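Local coordinates for FAD-dependent oxidoreductase (Actinomadura kijaniata, PDB 3M9V), which probably catalyses a flavin-dependent oxidation of a dTDP-linked sugar in the biosynthesis of D-kijanose, as a member of the acyl-CoA dehydrogenase family, at residues G161-S166 / D237-R242; T153-D158 / R195-V200. One frame throughout, in Å; residues are numbered along the deposited sequence.

Overall arrangement
Both interactions lie in the beta-rich middle region of the acyl-CoA dehydrogenase fold, and their centres are about 5 Å apart. Each joins two strands of one mixed sheet that face each other through side chains. Strands 154-157 and 163-172 run as neighbours on one side, 196-202 and 239-241 on the other. Interaction 2 is the buried part, small and wholly aliphatic, made by leucine, alanine and proline. Interaction 1 is only partly buried, with Trp163 and Met241 partly exposed, and there a larger indole and a methionine sulfur join a valine. The two meet through Leu155, which touches Trp163 and Val239, and through Met241, which touches Ala197.

Interaction 1. Residues G161-S166 / D237-R242; sequences GGWLLS and DHVLMR
A Met-aromatic contact and a neighbouring aliphatic one, both made to Trp163, join strands 163-172 and 239-241 across the mixed sheet of the acyl-CoA dehydrogenase middle region. Trp163 CG lies anti to its own carbonyl carbon (chi1 -52°), which carries the indole out toward the other strand. The five-membered part meets Val239: Trp163 CD1 is 3.8 Å from Val239 CG2, and Trp163 NE1 is 4.0 Å from the same methyl, the two side chains crossing at about a right angle. Val239, beta-branched and suited to a strand, offers the CG2 methyl as a compact apolar surface. The benzo part reaches Met241, whose CB leaves the backbone across the direction of the contact while its flexible end bends nearer. Met241 SD lies 4.3 Å from Trp163 CZ2 and 5.1 Å from the centroid of the six-membered ring, 46° off the ring normal, an oblique approach. A broad indole can thus span two side chains on alternate residues of one strand. Trp163 also rests on Leu155 of strand 154-157, and its backbone pairs with Ile234 of strand 225-234; Met241 packs on Ala197 of strand 196-202, while helix 121-136 meets Leu240.

Interaction 2. Residues T153-D158 / R195-V200; sequences TTLRPD and RLASPV
Leu155 turns its branch toward Ala197 and Pro199 with a first torsion of -100°, well away from a staggered value, and an extended second torsion (chi2 -171°) that sets CD1 anti to CA. The two methyls therefore diverge over different partners. Leu155 CD1 lies 3.9 Å from Ala197 CB, whereas Leu155 CD2 stays 4.2 Å from Pro199 CG. That same Pro199 CG is 4.1 Å from Leu155 CG, so the leucine branch point faces the outer corner of the proline ring. The two strands stay well apart, with 8.0 Å between Leu155 CA and Ala197 CA, a gap bridged by side chains alone. Each residue type fits this geometry: leucine is long enough to reach across, alanine leaves room for its methyl, and proline presents a rigid, compact apolar ring. Ala197 and Pro199 are two apart on strand 196-202 and so point the same way, while Ser198 between them turns its side chain away, its OG hydrogen-bonded to Arg242, which touches the bound dTDP. Around the contact, Leu155 also meets Leu165, and Pro199 meets Ala185 of strand 180-187. With only carbon atoms meeting and all three residues buried, the contact rests on apolar packing and the exclusion of water, while the polar Ser198 OG finds its partner on the other side of the strand.

Interaction 1. Residues G161-S166 / D237-R242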
ATOM      1  N   GLY A 161      50.079  25.924 -17.721  1.00 43.76           N
ATOM      2  CA  GLY A 161      50.126  24.570 -17.185  1.00 42.57           C
ATOM      3  C   GLY A 161      49.220  24.224 -16.016  1.00 42.42           C
ATOM      4  O   GLY A 161      49.255  23.086 -15.539  1.00 43.39           O
ATOM      5  N   GLY A 162      48.431  25.180 -15.525  1.00 39.59           N
ATOM      6  CA  GLY A 162      47.454  24.883 -14.482  1.00 34.45           C
ATOM      7  C   GLY A 162      46.049  25.201 -14.967  1.00 32.16           C
ATOM      8  O   GLY A 162      45.813  25.220 -16.176  1.00 30.42           O
ATOM      9  N   TRP A 163      45.107  25.447 -14.060  1.00 29.10           N
ATOM     10  CA  TRP A 163      43.699  25.609 -14.445  1.00 29.59           C
ATOM     11  C   TRP A 163      42.980  26.684 -13.631  1.00 28.12           C
ATOM     12  O   TRP A 163      43.437  27.110 -12.570  1.00 26.12           O
ATOM     13  CB  TRP A 163      42.894  24.323 -14.176  1.00 30.50           C
ATOM     14  CG  TRP A 163      43.488  23.073 -14.757  1.00 34.10           C
ATOM     15  CD1 TRP A 163      44.443  22.271 -14.189  1.00 39.49           C
ATOM     16  CD2 TRP A 163      43.143  22.471 -16.009  1.00 35.86           C
ATOM     17  NE1 TRP A 163      44.726  21.217 -15.031  1.00 43.09           N
ATOM     18  CE2 TRP A 163      43.938  21.312 -16.149  1.00 41.66           C
ATOM     19  CE3 TRP A 163      42.239  22.802 -17.024  1.00 36.94           C
ATOM     20  CZ2 TRP A 163      43.860  20.475 -17.267  1.00 40.65           C
ATOM     21  CZ3 TRP A 163      42.171  21.982 -18.136  1.00 43.90           C
ATOM     22  CH2 TRP A 163      42.968  20.823 -18.241  1.00 40.89           C
ATOM     23  N   LEU A 164      41.822  27.074 -14.140  1.00 25.84           N
ATOM     24  CA  LEU A 164      40.960  28.032 -13.478  1.00 29.68           C
ATOM     25  C   LEU A 164      39.583  27.364 -13.492  1.00 28.83           C
ATOM     26  O   LEU A 164      39.143  26.809 -14.505  1.00 28.89           O
ATOM     27  CB  LEU A 164      40.918  29.395 -14.185  1.00 28.13           C
ATOM     28  CG  LEU A 164      42.270  30.124 -14.258  1.00 32.40           C
ATOM     29  CD1 LEU A 164      42.191  31.266 -15.268  1.00 32.61           C
ATOM     30  CD2 LEU A 164      42.570  30.686 -12.883  1.00 27.91           C
ATOM     31  N   LEU A 165      38.933  27.408 -12.338  1.00 27.81           N
ATOM     32  CA  LEU A 165      37.704  26.652 -12.123  1.00 27.45           C
ATOM     33  C   LEU A 165      36.608  27.695 -11.947  1.00 27.86           C
ATOM     34  O   LEU A 165      36.718  28.576 -11.080  1.00 25.67           O
ATOM     35  CB  LEU A 165      37.840  25.773 -10.875  1.00 26.46           C
ATOM     36  CG  LEU A 165      36.582  25.051 -10.369  1.00 27.08           C
ATOM     37  CD1 LEU A 165      36.073  24.031 -11.408  1.00 23.64           C
ATOM     38  CD2 LEU A 165      36.889  24.372  -9.042  1.00 26.73           C
ATOM     39  N   SER A 166      35.556  27.619 -12.757  1.00 26.48           N
ATOM     40  CA  SER A 166      34.388  28.457 -12.504  0.50 28.13           C
ATOM     41  C   SER A 166      33.084  27.666 -12.495  1.00 28.47           C
ATOM     42  O   SER A 166      32.903  26.725 -13.272  1.00 31.31           O
ATOM     43  CB  SER A 166      34.284  29.571 -13.549  0.50 27.92           C
ATOM     44  OG  SER A 166      35.291  30.549 -13.358  0.50 25.22           O
ATOM     45  N   ASP A 237      48.529  19.330 -10.363  1.00 37.97           N
ATOM     46  CA  ASP A 237      48.594  18.113  -9.568  1.00 39.67           C
ATOM     47  C   ASP A 237      47.508  18.074  -8.496  1.00 37.66           C
ATOM     48  O   ASP A 237      47.586  17.307  -7.534  1.00 38.56           O
ATOM     49  CB  ASP A 237      49.977  18.008  -8.928  1.00 39.57           C
ATOM     50  CG  ASP A 237      50.245  19.123  -7.928  1.00 46.09           C
ATOM     51  OD1 ASP A 237      49.413  20.044  -7.754  1.00 47.58           O
ATOM     52  OD2 ASP A 237      51.327  19.075  -7.306  1.00 52.66           O
ATOM     53  N   HIS A 238      46.527  18.957  -8.629  1.00 37.11           N
ATOM     54  CA  HIS A 238      45.351  18.915  -7.763  1.00 36.05           C
ATOM     55  C   HIS A 238      44.091  18.598  -8.561  1.00 34.95           C
ATOM     56  O   HIS A 238      42.967  18.889  -8.141  1.00 33.68           O
ATOM     57  CB  HIS A 238      45.180  20.241  -7.038  1.00 32.55           C
ATOM     58  CG  HIS A 238      46.161  20.407  -5.930  1.00 33.81           C
ATOM     59  ND1 HIS A 238      46.055  21.397  -4.981  1.00 36.65           N
ATOM     60  CD2 HIS A 238      47.264  19.693  -5.616  1.00 39.48           C
ATOM     61  CE1 HIS A 238      47.052  21.283  -4.122  1.00 44.08           C
ATOM     62  NE2 HIS A 238      47.797  20.253  -4.482  1.00 37.74           N
ATOM     63  N   VAL A 239      44.326  17.994  -9.720  1.00 36.02           N
ATOM     64  CA  VAL A 239      43.260  17.648 -10.650  1.00 38.20           C
ATOM     65  C   VAL A 239      43.353  16.171 -11.029  1.00 40.15           C
ATOM     66  O   VAL A 239      44.378  15.762 -11.586  1.00 40.20           O
ATOM     67  CB  VAL A 239      43.360  18.514 -11.906  1.00 38.33           C
ATOM     68  CG1 VAL A 239      42.288  18.102 -12.895  1.00 39.73           C
ATOM     69  CG2 VAL A 239      43.181  19.977 -11.501  1.00 36.45           C
ATOM     70  N   LEU A 240      42.322  15.383 -10.712  1.00 39.58           N
ATOM     71  CA  LEU A 240      42.209  14.028 -11.252  1.00 41.10           C
ATOM     72  C   LEU A 240      41.389  14.042 -12.545  1.00 42.06           C
ATOM     73  O   LEU A 240      40.168  14.158 -12.502  1.00 42.53           O
ATOM     74  CB  LEU A 240      41.573  13.091 -10.222  1.00 40.46           C
ATOM     75  CG  LEU A 240      41.983  13.132  -8.741  1.00 41.99           C
ATOM     76  CD1 LEU A 240      40.750  12.875  -7.886  1.00 43.62           C
ATOM     77  CD2 LEU A 240      43.058  12.132  -8.339  1.00 37.78           C
ATOM     78  N   MET A 241      42.033  13.948 -13.701  1.00 42.96           N
ATOM     79  CA  MET A 241      41.322  13.866 -14.973  1.00 46.24           C
ATOM     80  C   MET A 241      40.565  12.552 -15.133  1.00 47.47           C
ATOM     81  O   MET A 241      41.155  11.487 -15.016  1.00 48.28           O
ATOM     82  CB  MET A 241      42.330  13.962 -16.120  1.00 45.83           C
ATOM     83  CG  MET A 241      43.081  15.278 -16.156  1.00 49.26           C
ATOM     84  SD  MET A 241      42.036  16.613 -16.785  1.00 57.47           S
ATOM     85  CE  MET A 241      41.364  15.776 -18.222  1.00 54.77           C
ATOM     86  N   ARG A 242      39.269  12.581 -15.408  1.00 49.15           N
ATOM     87  CA  ARG A 242      38.562  11.325 -15.667  1.00 51.06           C
ATOM     88  C   ARG A 242      38.479  11.122 -17.181  1.00 51.89           C
ATOM     89  O   ARG A 242      39.424  11.458 -17.895  1.00 52.47           O
ATOM     90  CB  ARG A 242      37.167  11.355 -15.037  1.00 51.02           C
ATOM     91  CG  ARG A 242      37.144  11.725 -13.564  1.00 50.47           C
ATOM     92  CD  ARG A 242      38.124  10.910 -12.740  1.00 49.87           C
ATOM     93  NE  ARG A 242      37.944  11.222 -11.320  1.00 53.46           N
ATOM     94  CZ  ARG A 242      38.546  10.622 -10.295  1.00 53.07           C
ATOM     95  NH1 ARG A 242      39.411   9.638 -10.482  1.00 52.11           N
ATOM     96  NH2 ARG A 242      38.288  11.010  -9.053  1.00 54.71           N
TER

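Interaction 2. Residues T153-D158 / R195-V200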
ATOM      1  N   THR A 153      29.913  23.756 -14.322  1.00 36.04           N
ATOM      2  CA  THR A 153      31.186  23.985 -13.652  1.00 32.71           C
ATOM      3  C   THR A 153      32.291  23.485 -14.575  1.00 33.96           C
ATOM      4  O   THR A 153      32.341  22.300 -14.902  1.00 33.31           O
ATOM      5  CB  THR A 153      31.234  23.259 -12.297  1.00 33.01           C
ATOM      6  OG1 THR A 153      30.267  23.853 -11.426  1.00 25.63           O
ATOM      7  CG2 THR A 153      32.622  23.370 -11.663  1.00 30.14           C
ATOM      8  N   THR A 154      33.189  24.380 -14.982  1.00 32.96           N
ATOM      9  CA  THR A 154      34.157  24.061 -16.035  1.00 33.18           C
ATOM     10  C   THR A 154      35.577  24.421 -15.608  1.00 31.74           C
ATOM     11  O   THR A 154      35.796  25.387 -14.877  1.00 32.25           O
ATOM     12  CB  THR A 154      33.806  24.812 -17.345  1.00 32.31           C
ATOM     13  OG1 THR A 154      33.716  26.206 -17.054  1.00 40.07           O
ATOM     14  CG2 THR A 154      32.401  24.489 -17.779  1.00 35.79           C
ATOM     15  N   LEU A 155      36.537  23.617 -16.039  1.00 30.82           N
ATOM     16  CA  LEU A 155      37.940  23.885 -15.776  1.00 35.66           C
ATOM     17  C   LEU A 155      38.564  24.395 -17.074  1.00 37.09           C
ATOM     18  O   LEU A 155      38.398  23.795 -18.135  1.00 36.43           O
ATOM     19  CB  LEU A 155      38.681  22.605 -15.388  1.00 34.04           C
ATOM     20  CG  LEU A 155      39.057  22.132 -13.984  1.00 38.61           C
ATOM     21  CD1 LEU A 155      39.978  20.928 -14.143  1.00 35.38           C
ATOM     22  CD2 LEU A 155      39.724  23.205 -13.129  1.00 31.17           C
ATOM     23  N   ARG A 156      39.291  25.499 -16.982  1.00 39.66           N
ATOM     24  CA  ARG A 156      39.844  26.180 -18.151  1.00 41.14           C
ATOM     25  C   ARG A 156      41.358  26.249 -17.936  1.00 42.00           C
ATOM     26  O   ARG A 156      41.832  26.542 -16.836  1.00 40.34           O
ATOM     27  CB  ARG A 156      39.312  27.613 -18.093  1.00 41.56           C
ATOM     28  CG  ARG A 156      38.800  28.207 -19.378  1.00 47.56           C
ATOM     29  CD  ARG A 156      38.922  29.712 -19.243  1.00 54.33           C
ATOM     30  NE  ARG A 156      38.508  30.160 -17.917  1.00 60.26           N
ATOM     31  CZ  ARG A 156      38.750  31.370 -17.420  1.00 63.00           C
ATOM     32  NH1 ARG A 156      38.313  31.686 -16.210  1.00 64.22           N
ATOM     33  NH2 ARG A 156      39.429  32.266 -18.123  1.00 64.73           N
ATOM     34  N   PRO A 157      42.151  26.012 -18.992  1.00 42.96           N
ATOM     35  CA  PRO A 157      43.593  25.968 -18.734  1.00 42.96           C
ATOM     36  C   PRO A 157      44.058  27.382 -18.385  1.00 42.00           C
ATOM     37  O   PRO A 157      43.490  28.348 -18.887  1.00 40.81           O
ATOM     38  CB  PRO A 157      44.169  25.480 -20.065  1.00 43.14           C
ATOM     39  CG  PRO A 157      43.175  25.970 -21.088  1.00 43.15           C
ATOM     40  CD  PRO A 157      41.825  25.941 -20.426  1.00 43.84           C
ATOM     41  N   ASP A 158      45.029  27.552 -17.497  1.00 41.37           N
ATOM     42  CA  ASP A 158      45.402  28.930 -17.177  1.00 42.48           C
ATOM     43  C   ASP A 158      46.471  29.505 -18.105  1.00 44.34           C
ATOM     44  O   ASP A 158      46.980  30.584 -17.847  1.00 44.82           O
ATOM     45  CB  ASP A 158      45.822  29.106 -15.712  1.00 40.71           C
ATOM     46  CG  ASP A 158      47.117  28.387 -15.373  1.00 39.93           C
ATOM     47  OD1 ASP A 158      47.793  27.816 -16.262  1.00 33.99           O
ATOM     48  OD2 ASP A 158      47.469  28.390 -14.175  1.00 34.79           O
ATOM     49  N   ARG A 195      36.837  16.576 -21.254  1.00 52.64           N
ATOM     50  CA  ARG A 195      36.933  15.425 -20.366  1.00 49.80           C
ATOM     51  C   ARG A 195      36.385  15.809 -19.003  1.00 47.71           C
ATOM     52  O   ARG A 195      36.310  16.990 -18.662  1.00 46.55           O
ATOM     53  CB  ARG A 195      38.391  15.025 -20.177  1.00 49.93           C
ATOM     54  CG  ARG A 195      39.281  15.754 -21.154  1.00 53.73           C
ATOM     55  CD  ARG A 195      40.306  14.792 -21.714  1.00 60.47           C
ATOM     56  NE  ARG A 195      41.039  14.104 -20.657  1.00 60.15           N
ATOM     57  CZ  ARG A 195      41.012  12.791 -20.453  1.00 62.17           C
ATOM     58  NH1 ARG A 195      40.278  11.992 -21.220  1.00 59.75           N
ATOM     59  NH2 ARG A 195      41.736  12.287 -19.464  1.00 64.40           N
ATOM     60  N   LEU A 196      36.031  14.782 -18.239  1.00 45.26           N
ATOM     61  CA  LEU A 196      35.573  14.937 -16.871  1.00 42.20           C
ATOM     62  C   LEU A 196      36.833  14.970 -16.021  1.00 40.62           C
ATOM     63  O   LEU A 196      37.812  14.279 -16.322  1.00 39.70           O
ATOM     64  CB  LEU A 196      34.704  13.747 -16.478  1.00 42.78           C
ATOM     65  CG  LEU A 196      33.489  13.627 -17.399  1.00 44.69           C
ATOM     66  CD1 LEU A 196      33.002  12.186 -17.421  1.00 48.26           C
ATOM     67  CD2 LEU A 196      32.381  14.592 -16.984  1.00 41.77           C
ATOM     68  N   ALA A 197      36.795  15.795 -14.979  1.00 37.09           N
ATOM     69  CA  ALA A 197      37.987  16.039 -14.175  1.00 36.06           C
ATOM     70  C   ALA A 197      37.500  16.227 -12.749  1.00 33.74           C
ATOM     71  O   ALA A 197      36.402  16.741 -12.510  1.00 32.12           O
ATOM     72  CB  ALA A 197      38.704  17.295 -14.641  1.00 34.86           C
ATOM     73  N   SER A 198      38.320  15.797 -11.801  1.00 31.78           N
ATOM     74  CA  SER A 198      37.978  16.079 -10.410  1.00 30.71           C
ATOM     75  C   SER A 198      39.007  16.998  -9.773  1.00 29.06           C
ATOM     76  O   SER A 198      39.922  16.536  -9.108  1.00 30.88           O
ATOM     77  CB  SER A 198      37.914  14.754  -9.651  1.00 30.69           C
ATOM     78  OG  SER A 198      36.837  14.001 -10.168  1.00 31.08           O
ATOM     79  N   PRO A 199      38.873  18.313  -9.956  1.00 28.61           N
ATOM     80  CA  PRO A 199      39.805  19.177  -9.250  1.00 27.67           C
ATOM     81  C   PRO A 199      39.534  19.152  -7.748  1.00 29.41           C
ATOM     82  O   PRO A 199      38.380  19.016  -7.333  1.00 30.25           O
ATOM     83  CB  PRO A 199      39.502  20.556  -9.832  1.00 27.86           C
ATOM     84  CG  PRO A 199      38.143  20.494 -10.361  1.00 24.71           C
ATOM     85  CD  PRO A 199      37.910  19.066 -10.779  1.00 29.95           C
ATOM     86  N   VAL A 200      40.573  19.282  -6.927  1.00 28.33           N
ATOM     87  CA  VAL A 200      40.366  19.425  -5.490  1.00 27.86           C
ATOM     88  C   VAL A 200      40.665  20.881  -5.130  1.00 27.90           C
ATOM     89  O   VAL A 200      41.803  21.314  -5.322  1.00 26.47           O
ATOM     90  CB  VAL A 200      41.315  18.479  -4.712  1.00 28.09           C
ATOM     91  CG1 VAL A 200      41.228  18.745  -3.221  1.00 29.68           C
ATOM     92  CG2 VAL A 200      40.989  17.018  -4.998  1.00 27.69           C
TER